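Long-range contacts in microbial serine proteinases; subtilisin (PDB 2GKO), which hydrolyses peptide bonds as a cold-adapted, calcium-loaded serine protease of the subtilisin family, caught here with a sulfonyl inhibitor on its nucleophile: residues A228-V233 against I245-A251; A112-A116 against S145-A151; A214-I219 against D297-F303. All coordinates share one frame; numbering follows the deposited sequence.

In the fold
All three contacts belong to one subtilisin-type alpha/beta domain. Interaction 1 lies at the active site: its second segment carries S249, covalently bonded to the phenylmethanesulfonyl group, in the first turn of helix 248-265. Interaction 2 pairs the first turns of helices 112-129 and 146-157, with I115 about 11 Å from the inhibitor by its side chain. Interaction 3 ties two calcium-binding loops together, and along the chain it encloses interaction 1. No two contacts touch: nearest atoms are about 7 Å apart for interactions 1 and 3, about 12 Å for 1 and 2, and about 13 Å for 2 and 3, whose centres lie 26 Å apart.

Interaction 1. Residues A228-V233 against I245-A251; sequences APGAAV and ISGTSMA. With PMS (phenylmethanesulfonic acid), chain G.
G230 O takes a hydrogen bond from G247 N, fastening the loop that follows strand 226-229 to the GTSMA sequence of the subtilases, with the nucleophilic serine in the N-terminal turn of helix 248-265. The bond is short, 2.8 Å between G247 N and G230 O, and nearly straight, although the donor stands 28° out of the carbonyl plane. Farther along, V233 and I245 form an antiparallel hydrogen-bonded pair, each giving its N-H to the other's carbonyl; this is the end of the small hairpin 233-236/242-245. Between these backbone bonds S246 contributes its hydroxyl. OG lies anti to its own carbonyl carbon (chi1 -58°) and accepts from A232 N at 2.8 Å, with an angle at the hydrogen of 169°, while the same oxygen rests against A231 CA.

M250 links this framework to the inhibitor. Its CB sits against G230 O and 3.9 Å from V233 CG2; CG continues past V233 CB, where the two side chains cross obliquely. The chain then bends at both chi2 and chi3, turning SD away from the 228-233 loop, and CE ends 3.7 Å from C5 of the phenyl ring. I245 approaches the same ring with CD1. Deeper in, G230 CA lies close to A251 N, while A251 CB meets A228 O and its CA-H makes a contact with P229 O.

H254, one turn on in the helix, touches the side chains of A228, P229 and V233 and hydrogen-bonds through ND1 to M250 O; H74 of helix 71-80 touches I245 and M250. S249 OG is covalently bonded to the inhibitor sulfur at 1.7 Å, and S249 N donates to the sulfonyl oxygen O1S at 2.9 Å, with N168 ND2 also hydrogen-bonded to the inhibitor.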
loop_
_atom_site.group_PDB
_atom_site.type_symbol
_atom_site.label_atom_id
_atom_site.label_comp_id
_atom_site.label_asym_id
_atom_site.label_seq_id
_atom_site.Cartn_x
_atom_site.Cartn_y
_atom_site.Cartn_z
ATOM N N ALA A 228 0.588 2.553 -9.042
ATOM C CA ALA A 228 1.712 3.212 -8.390
ATOM C C ALA A 228 2.982 2.445 -8.664
ATOM O O ALA A 228 2.927 1.317 -9.109
ATOM C CB ALA A 228 1.475 3.324 -6.889
ATOM N N PRO A 229 4.138 3.053 -8.426
ATOM C CA PRO A 229 5.419 2.384 -8.684
ATOM C C PRO A 229 5.590 1.059 -7.934
ATOM O O PRO A 229 5.433 1.026 -6.713
ATOM C CB PRO A 229 6.443 3.418 -8.214
ATOM C CG PRO A 229 5.747 4.694 -8.408
ATOM C CD PRO A 229 4.345 4.445 -7.960
ATOM N N GLY A 230 5.907 -0.003 -8.660
ATOM C CA GLY A 230 6.064 -1.317 -8.051
ATOM C C GLY A 230 7.200 -2.189 -8.532
ATOM O O GLY A 230 7.475 -3.203 -7.889
ATOM N N ALA A 231 7.873 -1.811 -9.622
ATOM C CA ALA A 231 8.985 -2.582 -10.154
ATOM C C ALA A 231 10.311 -1.918 -9.779
ATOM O O ALA A 231 10.449 -0.690 -9.871
ATOM C CB ALA A 231 8.860 -2.736 -11.702
ATOM N N ALA A 232 11.274 -2.723 -9.353
ATOM C CA ALA A 232 12.613 -2.266 -8.996
ATOM C C ALA A 232 12.593 -1.160 -7.961
ATOM O O ALA A 232 13.216 -0.101 -8.155
ATOM C CB ALA A 232 13.356 -1.841 -10.236
ATOM N N VAL A 233 11.879 -1.414 -6.861
ATOM C CA VAL A 233 11.671 -0.439 -5.777
ATOM C C VAL A 233 12.678 -0.682 -4.647
ATOM O O VAL A 233 12.731 -1.755 -4.044
ATOM C CB VAL A 233 10.234 -0.509 -5.235
ATOM C CG1 VAL A 233 10.051 0.368 -4.002
ATOM C CG2 VAL A 233 9.250 -0.118 -6.310
ATOM N N ILE A 245 13.273 -4.717 -4.779
ATOM C CA ILE A 245 12.394 -5.788 -5.245
ATOM C C ILE A 245 11.222 -5.236 -6.055
ATOM O O ILE A 245 10.974 -4.037 -6.060
ATOM C CB ILE A 245 11.872 -6.643 -4.045
ATOM C CG1 ILE A 245 11.254 -5.773 -2.940
ATOM C CG2 ILE A 245 12.976 -7.537 -3.522
ATOM C CD1 ILE A 245 10.524 -6.576 -1.863
ATOM N N SER A 246 10.480 -6.131 -6.703
ATOM C CA SER A 246 9.344 -5.772 -7.546
ATOM C C SER A 246 8.102 -6.540 -7.132
ATOM O O SER A 246 8.180 -7.729 -6.876
ATOM C CB SER A 246 9.604 -6.138 -8.999
ATOM O OG SER A 246 10.764 -5.514 -9.479
ATOM N N GLY A 247 6.961 -5.873 -7.147
ATOM C CA GLY A 247 5.689 -6.514 -6.867
ATOM C C GLY A 247 4.595 -5.496 -6.728
ATOM O O GLY A 247 4.857 -4.326 -6.465
ATOM N N THR A 248 3.349 -5.919 -6.879
ATOM C CA THR A 248 2.251 -5.006 -6.531
ATOM C C THR A 248 2.285 -4.717 -5.024
ATOM O O THR A 248 1.738 -3.731 -4.579
ATOM C CB THR A 248 0.870 -5.541 -6.949
ATOM O OG1 THR A 248 0.666 -6.876 -6.459
ATOM C CG2 THR A 248 0.747 -5.588 -8.468
ATOM N N SER A 249 2.976 -5.563 -4.263
ATOM C CA SER A 249 3.266 -5.302 -2.845
ATOM C C SER A 249 4.027 -4.013 -2.626
ATOM O O SER A 249 3.930 -3.441 -1.543
ATOM C CB SER A 249 4.109 -6.423 -2.247
ATOM O OG SER A 249 3.274 -7.527 -1.950
ATOM N N MET A 250 4.825 -3.618 -3.624
ATOM C CA MET A 250 5.632 -2.396 -3.565
ATOM C C MET A 250 4.811 -1.173 -3.964
ATOM O O MET A 250 5.045 -0.063 -3.468
ATOM C CB MET A 250 6.851 -2.520 -4.491
ATOM C CG MET A 250 7.992 -3.411 -3.969
ATOM S SD MET A 250 7.581 -5.178 -3.659
ATOM C CE MET A 250 7.327 -5.143 -1.875
ATOM N N ALA A 251 3.830 -1.388 -4.829
ATOM C CA ALA A 251 2.943 -0.321 -5.318
ATOM C C ALA A 251 1.974 0.108 -4.245
ATOM O O ALA A 251 1.736 1.295 -4.052
ATOM C CB ALA A 251 2.198 -0.799 -6.570
HETATM C C PMS G . 3.771 -9.935 -2.332
HETATM S S PMS G . 2.854 -8.741 -3.074
HETATM C C1 PMS G . 5.265 -9.637 -2.311
HETATM C C2 PMS G . 6.095 -10.074 -3.342
HETATM C C3 PMS G . 7.470 -9.819 -3.308
HETATM C C4 PMS G . 8.013 -9.160 -2.213
HETATM C C5 PMS G . 7.203 -8.753 -1.160
HETATM C C6 PMS G . 5.833 -9.002 -1.213
HETATM O O2S PMS G . 1.502 -9.247 -3.171
HETATM O O1S PMS G . 3.559 -8.398 -4.305
#

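Interaction 2. Residues A112-A116 against S145-A151; sequences ADDIA and SSLITNA. With CA (calcium ion), chain E.
Two neighbouring helices of the alpha/beta domain, 112-129 and 146-157, meet here through their first turns, where A112, I115 and A116 face L147, I148 and A151. The short segments run almost parallel, 7° apart, with their axes 8.2 Å from each other. Small side chains fit this spacing: A116 CB settles against L147 O at 3.4 Å, and A151 CB answers from the other helix by resting on A116 O at 3.5 Å.

I148 is the larger filler. With CG1 anti to its carbonyl carbon (chi1 -70°) and the chain extended beyond it, CG1 passes A112 O and I115 CG2, and CD1 reaches A112 CB at 3.9 Å. On the outer side L147 CD1 lies alongside D113 CB. S145 precedes its helix as the N-cap; its OG accepts a weak bond from I148 N and also packs 3.3 Å from A112 CB, placing the cap in the interface itself.

Across helix 112-129 from this packing, D114 OD1 binds a calcium ion at 2.4 Å. D113 OD1 accepts from one of that ion's waters, giving a second-shell link. No hydrogen bond joins the two segments: this is apolar, alanine-rich packing of adjacent parallel helices, an arrangement found among the helices of the subtilisin alpha/beta fold.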
loop_
_atom_site.group_PDB
_atom_site.type_symbol
_atom_site.label_atom_id
_atom_site.label_comp_id
_atom_site.label_asym_id
_atom_site.label_seq_id
_atom_site.Cartn_x
_atom_site.Cartn_y
_atom_site.Cartn_z
ATOM N N ALA A 112 -5.438 -16.860 7.233
ATOM C CA ALA A 112 -6.545 -15.932 7.065
ATOM C C ALA A 112 -7.064 -15.406 8.393
ATOM O O ALA A 112 -7.439 -14.235 8.482
ATOM C CB ALA A 112 -7.675 -16.579 6.272
ATOM N N ASP A 113 -7.080 -16.240 9.428
ATOM C CA ASP A 113 -7.654 -15.777 10.683
ATOM C C ASP A 113 -6.762 -14.730 11.360
ATOM O O ASP A 113 -7.280 -13.831 12.005
ATOM C CB ASP A 113 -8.102 -16.883 11.656
ATOM C CG ASP A 113 -7.122 -18.001 11.799
ATOM O OD1 ASP A 113 -5.896 -17.798 11.642
ATOM O OD2 ASP A 113 -7.510 -19.164 12.087
ATOM N N ASP A 114 -5.446 -14.855 11.206
ATOM C CA ASP A 114 -4.526 -13.853 11.741
ATOM C C ASP A 114 -4.682 -12.515 11.052
ATOM O O ASP A 114 -4.702 -11.476 11.711
ATOM C CB ASP A 114 -3.072 -14.296 11.566
ATOM C CG ASP A 114 -2.714 -15.503 12.389
ATOM O OD1 ASP A 114 -3.494 -15.889 13.297
ATOM O OD2 ASP A 114 -1.634 -16.103 12.207
ATOM N N ILE A 115 -4.767 -12.545 9.723
ATOM C CA ILE A 115 -4.964 -11.349 8.916
ATOM C C ILE A 115 -6.300 -10.687 9.267
ATOM O O ILE A 115 -6.400 -9.469 9.439
ATOM C CB ILE A 115 -4.913 -11.693 7.394
ATOM C CG1 ILE A 115 -3.512 -12.207 6.999
ATOM C CG2 ILE A 115 -5.291 -10.494 6.547
ATOM C CD1 ILE A 115 -3.485 -13.021 5.728
ATOM N N ALA A 116 -7.342 -11.512 9.369
ATOM C CA ALA A 116 -8.665 -10.993 9.708
ATOM C C ALA A 116 -8.687 -10.355 11.105
ATOM O O ALA A 116 -9.267 -9.303 11.277
ATOM C CB ALA A 116 -9.712 -12.104 9.586
ATOM N N SER A 145 -11.115 -15.325 0.950
ATOM C CA SER A 145 -11.364 -15.806 2.298
ATOM C C SER A 145 -12.476 -14.949 2.907
ATOM O O SER A 145 -12.369 -13.727 2.982
ATOM C CB SER A 145 -10.095 -15.715 3.151
ATOM O OG SER A 145 -10.395 -15.698 4.529
ATOM N N SER A 146 -13.574 -15.577 3.318
ATOM C CA SER A 146 -14.649 -14.819 3.960
ATOM C C SER A 146 -14.179 -14.172 5.273
ATOM O O SER A 146 -14.672 -13.110 5.621
ATOM C CB SER A 146 -15.889 -15.698 4.208
ATOM O OG SER A 146 -15.542 -16.791 5.010
ATOM N N LEU A 147 -13.237 -14.783 5.988
ATOM C CA LEU A 147 -12.712 -14.174 7.216
ATOM C C LEU A 147 -12.091 -12.816 6.882
ATOM O O LEU A 147 -12.365 -11.822 7.545
ATOM C CB LEU A 147 -11.672 -15.087 7.876
ATOM C CG LEU A 147 -12.196 -16.364 8.522
ATOM C CD1 LEU A 147 -11.047 -17.258 8.942
ATOM C CD2 LEU A 147 -13.073 -16.007 9.727
ATOM N N ILE A 148 -11.271 -12.787 5.831
ATOM C CA ILE A 148 -10.582 -11.557 5.463
ATOM C C ILE A 148 -11.572 -10.550 4.877
ATOM O O ILE A 148 -11.588 -9.363 5.219
ATOM C CB ILE A 148 -9.437 -11.852 4.490
ATOM C CG1 ILE A 148 -8.313 -12.589 5.228
ATOM C CG2 ILE A 148 -8.920 -10.545 3.867
ATOM C CD1 ILE A 148 -7.278 -13.198 4.327
ATOM N N THR A 149 -12.418 -11.012 3.967
ATOM C CA THR A 149 -13.457 -10.152 3.395
ATOM C C THR A 149 -14.330 -9.465 4.450
ATOM O O THR A 149 -14.538 -8.246 4.416
ATOM C CB THR A 149 -14.345 -10.981 2.471
ATOM O OG1 THR A 149 -13.613 -11.350 1.296
ATOM C CG2 THR A 149 -15.508 -10.160 1.962
ATOM N N ASN A 150 -14.829 -10.249 5.400
ATOM C CA ASN A 150 -15.709 -9.711 6.436
ATOM C C ASN A 150 -14.990 -8.717 7.339
ATOM O O ASN A 150 -15.574 -7.714 7.758
ATOM C CB ASN A 150 -16.329 -10.826 7.254
ATOM C CG ASN A 150 -17.344 -11.640 6.453
ATOM O OD1 ASN A 150 -17.728 -11.248 5.350
ATOM N ND2 ASN A 150 -17.756 -12.786 7.001
ATOM N N ALA A 151 -13.712 -8.994 7.600
ATOM C CA ALA A 151 -12.869 -8.105 8.393
ATOM C C ALA A 151 -12.655 -6.789 7.659
ATOM O O ALA A 151 -12.772 -5.725 8.253
ATOM C CB ALA A 151 -11.552 -8.781 8.715
HETATM CA CA CA E . -3.571 -17.665 14.971
HETATM O O HOH W 1 -4.120 -18.885 12.945
HETATM O O HOH W 2 -2.586 -15.932 16.124
HETATM O O HOH W 3 -2.901 -19.942 16.016
#

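Interaction 3. Residues A214-I219 against D297-F303; sequences AGDYVI and DDIASGF. With CA (calcium ion), chain C; CA (calcium ion), chain D.
D297 OD1 accepts the backbone N-H of Y217 at 2.9 Å, joining two calcium-binding loops of the subtilase domain. That donor arrives on the anti side, 27° out of the carboxylate plane; G215 N adds a weak bond to the same oxygen. CG of D297 stands anti to its backbone N (chi1 170°), which carries the carboxylate in beside that of D216, side by side and nearly coplanar.

The aromatic contacts centre on Y217. D297 CB sits over the middle of its ring, a CH-pi contact at 3.7 Å from the centroid, and the ring's edge is turned to the face of F303 in a T-shaped pair, planes 60° apart. F303 CE1 also touches I219 CD1.

A purely aliphatic contact, A214 CB to I299 CG2 at 3.5 Å, lies apart from the rings.

Water connects the loops as well: one molecule spans G215 O and D297 N, another Y217 OH and F303 O. Of the metals, one calcium is held by D298 OD2 and, beyond the contact, D286, I287, G294 and G296. The other takes D216 OD1 and V218 O, with T213, Q220 and D223 also binding, and a water 2.4 Å from this calcium donates to D297 OD1 at 2.6 Å.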
loop_
_atom_site.group_PDB
_atom_site.type_symbol
_atom_site.label_atom_id
_atom_site.label_comp_id
_atom_site.label_asym_id
_atom_site.label_seq_id
_atom_site.Cartn_x
_atom_site.Cartn_y
_atom_site.Cartn_z
ATOM N N ALA A 214 -15.010 -2.936 -16.381
ATOM C CA ALA A 214 -14.000 -1.895 -16.574
ATOM C C ALA A 214 -14.545 -0.743 -17.430
ATOM O O ALA A 214 -15.548 -0.899 -18.107
ATOM C CB ALA A 214 -12.763 -2.491 -17.215
ATOM N N GLY A 215 -13.885 0.409 -17.368
ATOM C CA GLY A 215 -14.153 1.518 -18.268
ATOM C C GLY A 215 -15.240 2.462 -17.797
ATOM O O GLY A 215 -15.625 3.350 -18.544
ATOM N N ASP A 216 -15.744 2.284 -16.581
ATOM C CA ASP A 216 -16.874 3.093 -16.090
ATOM C C ASP A 216 -16.513 4.104 -14.986
ATOM O O ASP A 216 -17.362 4.908 -14.562
ATOM C CB ASP A 216 -18.039 2.203 -15.668
ATOM C CG ASP A 216 -17.695 1.260 -14.547
ATOM O OD1 ASP A 216 -16.499 1.146 -14.220
ATOM O OD2 ASP A 216 -18.544 0.568 -13.937
ATOM N N TYR A 217 -15.256 4.087 -14.546
ATOM C CA TYR A 217 -14.800 4.942 -13.459
ATOM C C TYR A 217 -15.668 4.775 -12.206
ATOM O O TYR A 217 -15.910 5.734 -11.462
ATOM C CB TYR A 217 -14.724 6.402 -13.910
ATOM C CG TYR A 217 -13.540 6.740 -14.796
ATOM C CD1 TYR A 217 -13.698 6.883 -16.177
ATOM C CD2 TYR A 217 -12.266 6.946 -14.269
ATOM C CE1 TYR A 217 -12.645 7.217 -16.988
ATOM C CE2 TYR A 217 -11.205 7.280 -15.081
ATOM C CZ TYR A 217 -11.395 7.410 -16.454
ATOM O OH TYR A 217 -10.353 7.764 -17.298
ATOM N N VAL A 218 -16.116 3.552 -11.978
ATOM C CA VAL A 218 -16.863 3.179 -10.787
ATOM C C VAL A 218 -16.338 1.822 -10.341
ATOM O O VAL A 218 -16.311 0.884 -11.135
ATOM C CB VAL A 218 -18.378 3.060 -11.083
ATOM C CG1 VAL A 218 -19.120 2.495 -9.907
ATOM C CG2 VAL A 218 -18.951 4.421 -11.492
ATOM N N ILE A 219 -15.922 1.707 -9.088
ATOM C CA ILE A 219 -15.300 0.469 -8.613
ATOM C C ILE A 219 -16.329 -0.552 -8.164
ATOM O O ILE A 219 -17.111 -0.309 -7.245
ATOM C CB ILE A 219 -14.309 0.754 -7.460
ATOM C CG1 ILE A 219 -13.200 1.704 -7.922
ATOM C CG2 ILE A 219 -13.795 -0.565 -6.837
ATOM C CD1 ILE A 219 -12.255 1.154 -8.982
ATOM N N ASP A 297 -10.412 4.351 -18.008
ATOM C CA ASP A 297 -10.374 3.393 -16.914
ATOM C C ASP A 297 -10.182 2.002 -17.533
ATOM O O ASP A 297 -11.035 1.551 -18.296
ATOM C CB ASP A 297 -11.693 3.504 -16.151
ATOM C CG ASP A 297 -11.890 2.427 -15.137
ATOM O OD1 ASP A 297 -13.060 2.186 -14.809
ATOM O OD2 ASP A 297 -10.936 1.769 -14.631
ATOM N N ASP A 298 -9.066 1.339 -17.222
ATOM C CA ASP A 298 -8.750 0.051 -17.856
ATOM C C ASP A 298 -8.353 -1.005 -16.835
ATOM O O ASP A 298 -8.119 -0.711 -15.662
ATOM C CB ASP A 298 -7.708 0.220 -18.967
ATOM C CG ASP A 298 -6.411 0.779 -18.471
ATOM O OD1 ASP A 298 -5.770 0.089 -17.661
ATOM O OD2 ASP A 298 -5.918 1.864 -18.833
ATOM N N ILE A 299 -8.312 -2.254 -17.278
ATOM C CA ILE A 299 -8.086 -3.368 -16.353
ATOM C C ILE A 299 -6.634 -3.477 -15.887
ATOM O O ILE A 299 -6.356 -4.163 -14.901
ATOM C CB ILE A 299 -8.535 -4.737 -16.948
ATOM C CG1 ILE A 299 -7.727 -5.082 -18.200
ATOM C CG2 ILE A 299 -10.036 -4.741 -17.210
ATOM C CD1 ILE A 299 -8.061 -6.442 -18.766
ATOM N N ALA A 300 -5.718 -2.832 -16.589
ATOM C CA ALA A 300 -4.306 -2.855 -16.223
ATOM C C ALA A 300 -3.971 -1.877 -15.112
ATOM O O ALA A 300 -3.215 -2.197 -14.198
ATOM C CB ALA A 300 -3.456 -2.566 -17.412
ATOM N N SER A 301 -4.561 -0.691 -15.193
ATOM C CA SER A 301 -4.142 0.444 -14.388
ATOM C C SER A 301 -5.274 1.124 -13.617
ATOM O O SER A 301 -5.016 2.077 -12.897
ATOM C CB SER A 301 -3.434 1.456 -15.277
ATOM O OG SER A 301 -4.313 1.962 -16.275
ATOM N N GLY A 302 -6.501 0.616 -13.727
ATOM C CA GLY A 302 -7.659 1.279 -13.165
ATOM C C GLY A 302 -7.766 2.706 -13.701
ATOM O O GLY A 302 -7.571 2.943 -14.900
ATOM N N PHE A 303 -8.024 3.658 -12.806
ATOM C CA PHE A 303 -8.316 5.050 -13.201
ATOM C C PHE A 303 -7.072 5.804 -13.638
ATOM O O PHE A 303 -7.156 6.795 -14.380
ATOM C CB PHE A 303 -8.965 5.817 -12.051
ATOM C CG PHE A 303 -10.308 5.296 -11.588
ATOM C CD1 PHE A 303 -10.882 4.110 -12.069
ATOM C CD2 PHE A 303 -11.020 6.040 -10.651
ATOM C CE1 PHE A 303 -12.085 3.660 -11.600
ATOM C CE2 PHE A 303 -12.218 5.606 -10.182
ATOM C CZ PHE A 303 -12.775 4.423 -10.654
HETATM CA CA CA C . -15.872 -0.656 -12.770
HETATM CA CA CA D . -5.920 4.178 -18.889
HETATM O O HOH W 4 -12.970 4.760 -19.301
HETATM O O HOH W 5 -8.023 8.339 -16.365
HETATM O O HOH W 6 -13.653 0.218 -13.147
HETATM O O HOH W 7 -5.550 4.304 -16.485
#